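Local coordinates for protein inorganic pyrophosphatase (Neisseria gonorrhoeae, PDB 5TEA) that probably hydrolyses inorganic pyrophosphate to two phosphate ions with magnesium as cofactor, working as a homohexamer, at residues 100-105 against 168-173. Numbering follows the deposited sequence.
Sequences IGVMKF and EEAKKV
The C-terminal helix of the pyrophosphatase chain packs on its central beta-sheet here, and the first turns of that helix meet strand 94-107 through Val-102 and Ala-170. A small residue lets a helix settle close to a sheet: the axes of the two segments pass 6.5 Å apart, at 65° to each other. Ala-170 CB lies 3.7 Å from Val-102 CB and 3.4 Å from the carbonyl oxygen Gly-101 O, so the methyl rests on the strand's backbone as well as on a side chain. With chi1 at 54°, Val-102 CG1 sits between its own backbone N and carbonyl carbon and reaches the backbone of Ala-170, with the CG methylene of Glu-169 alongside. Gly-101 also belongs to a classic beta bulge: Ile-100 and Gly-101 lie together opposite the single residue Val-116.

Toward solvent the contact turns polar. The methylenes of Lys-104, kinked in mid-chain, curl past the carboxylate end of the extended Glu-169, the nearest being Lys-104 CD, 3.7 Å from Glu-169 OE1. Lys-104 NZ is 4.4 Å from Glu-169 OE1, too far for a direct ion pair, and forms its salt bridge with Asp-113. A water spans the gap, accepting from Lys-104 NZ and Lys-172 NZ and donating to Glu-169 OE1 at 2.7 Å; the carboxylate probably eases the proximity of the two ammonium groups. Val-173, one turn on from Glu-169, is buried beside the amine end of Lys-104, its CG2 4.2 Å from Lys-104 NZ; its side chain lies about 9 Å from the bound calcium ion. Apolar contact beneath a water-bridged charged margin thus joins helix 167-183 to the curved sheet of the soluble family I pyrophosphatase fold.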
# COMPACT_ATOMS: atom_id res chain seq x y z
N ILE B 100 23.42 -9.81 -14.29
CA ILE B 100 23.01 -9.62 -15.69
C ILE B 100 23.66 -8.43 -16.37
O ILE B 100 23.50 -8.29 -17.60
CB ILE B 100 21.47 -9.54 -15.85
CG1 ILE B 100 20.90 -8.25 -15.24
CG2 ILE B 100 20.77 -10.82 -15.34
CD1 ILE B 100 19.44 -7.99 -15.62
N GLY B 101 24.42 -7.60 -15.67
CA GLY B 101 25.07 -6.46 -16.29
C GLY B 101 25.70 -5.56 -15.24
O GLY B 101 25.72 -5.88 -14.05
N VAL B 102 26.23 -4.43 -15.71
CA VAL B 102 26.80 -3.43 -14.80
C VAL B 102 26.48 -2.04 -15.31
O VAL B 102 26.56 -1.77 -16.52
CB VAL B 102 28.32 -3.63 -14.60
CG1 VAL B 102 29.09 -3.68 -15.95
CG2 VAL B 102 28.89 -2.59 -13.63
N MET B 103 26.07 -1.17 -14.39
CA MET B 103 25.94 0.25 -14.68
C MET B 103 27.27 0.91 -14.31
O MET B 103 27.57 1.04 -13.12
CB MET B 103 24.77 0.85 -13.89
CG MET B 103 24.47 2.27 -14.29
SD MET B 103 23.13 2.97 -13.30
CE MET B 103 24.03 3.41 -11.81
N LYS B 104 28.07 1.28 -15.32
CA LYS B 104 29.31 2.01 -15.05
C LYS B 104 28.97 3.44 -14.66
O LYS B 104 28.28 4.14 -15.41
CB LYS B 104 30.23 2.00 -16.26
CG LYS B 104 30.71 0.60 -16.63
CD LYS B 104 31.67 0.06 -15.60
CE LYS B 104 33.01 0.79 -15.66
NZ LYS B 104 34.06 0.20 -14.78
N PHE B 105 29.48 3.89 -13.52
CA PHE B 105 28.93 5.09 -12.90
C PHE B 105 30.04 5.84 -12.19
O PHE B 105 30.89 5.24 -11.53
CB PHE B 105 27.81 4.72 -11.93
CG PHE B 105 27.07 5.89 -11.35
CD1 PHE B 105 26.34 6.75 -12.15
CD2 PHE B 105 27.07 6.09 -9.98
CE1 PHE B 105 25.65 7.83 -11.59
CE2 PHE B 105 26.37 7.16 -9.40
CZ PHE B 105 25.66 8.02 -10.21
N GLU B 168 29.87 -10.19 -18.37
CA GLU B 168 31.30 -10.48 -18.28
C GLU B 168 32.07 -9.27 -17.77
O GLU B 168 32.94 -9.40 -16.91
CB GLU B 168 31.83 -10.97 -19.62
CG GLU B 168 31.39 -12.42 -19.96
CD GLU B 168 31.62 -13.41 -18.80
OE1 GLU B 168 30.63 -14.03 -18.33
OE2 GLU B 168 32.78 -13.57 -18.35
N GLU B 169 31.74 -8.06 -18.26
CA GLU B 169 32.33 -6.86 -17.68
C GLU B 169 31.95 -6.72 -16.20
O GLU B 169 32.77 -6.31 -15.38
CB GLU B 169 31.92 -5.60 -18.45
CG GLU B 169 32.63 -4.33 -17.92
CD GLU B 169 32.32 -3.04 -18.69
OE1 GLU B 169 32.97 -2.00 -18.40
OE2 GLU B 169 31.45 -3.04 -19.58
N ALA B 170 30.69 -7.04 -15.85
CA ALA B 170 30.28 -6.98 -14.45
C ALA B 170 31.10 -7.93 -13.59
O ALA B 170 31.50 -7.57 -12.47
CB ALA B 170 28.79 -7.30 -14.32
N LYS B 171 31.40 -9.12 -14.10
CA LYS B 171 32.23 -10.06 -13.34
C LYS B 171 33.63 -9.51 -13.10
O LYS B 171 34.22 -9.73 -12.04
CB LYS B 171 32.31 -11.40 -14.07
CG LYS B 171 31.03 -12.20 -14.00
CD LYS B 171 31.15 -13.47 -14.83
CE LYS B 171 29.80 -14.14 -15.03
NZ LYS B 171 29.90 -15.29 -15.97
N LYS B 172 34.19 -8.83 -14.10
CA LYS B 172 35.53 -8.28 -13.92
C LYS B 172 35.52 -7.23 -12.81
O LYS B 172 36.43 -7.20 -11.97
CB LYS B 172 36.03 -7.69 -15.24
CG LYS B 172 37.41 -7.08 -15.15
CD LYS B 172 37.86 -6.53 -16.49
CE LYS B 172 36.93 -5.41 -16.96
NZ LYS B 172 36.85 -4.29 -15.97
N VAL B 173 34.49 -6.38 -12.79
CA VAL B 173 34.35 -5.38 -11.73
C VAL B 173 34.25 -6.05 -10.37
O VAL B 173 34.92 -5.65 -9.41
CB VAL B 173 33.13 -4.49 -12.01
CG1 VAL B 173 32.82 -3.58 -10.80
CG2 VAL B 173 33.35 -3.68 -13.29
O HOH W 1 34.81 -1.94 -16.40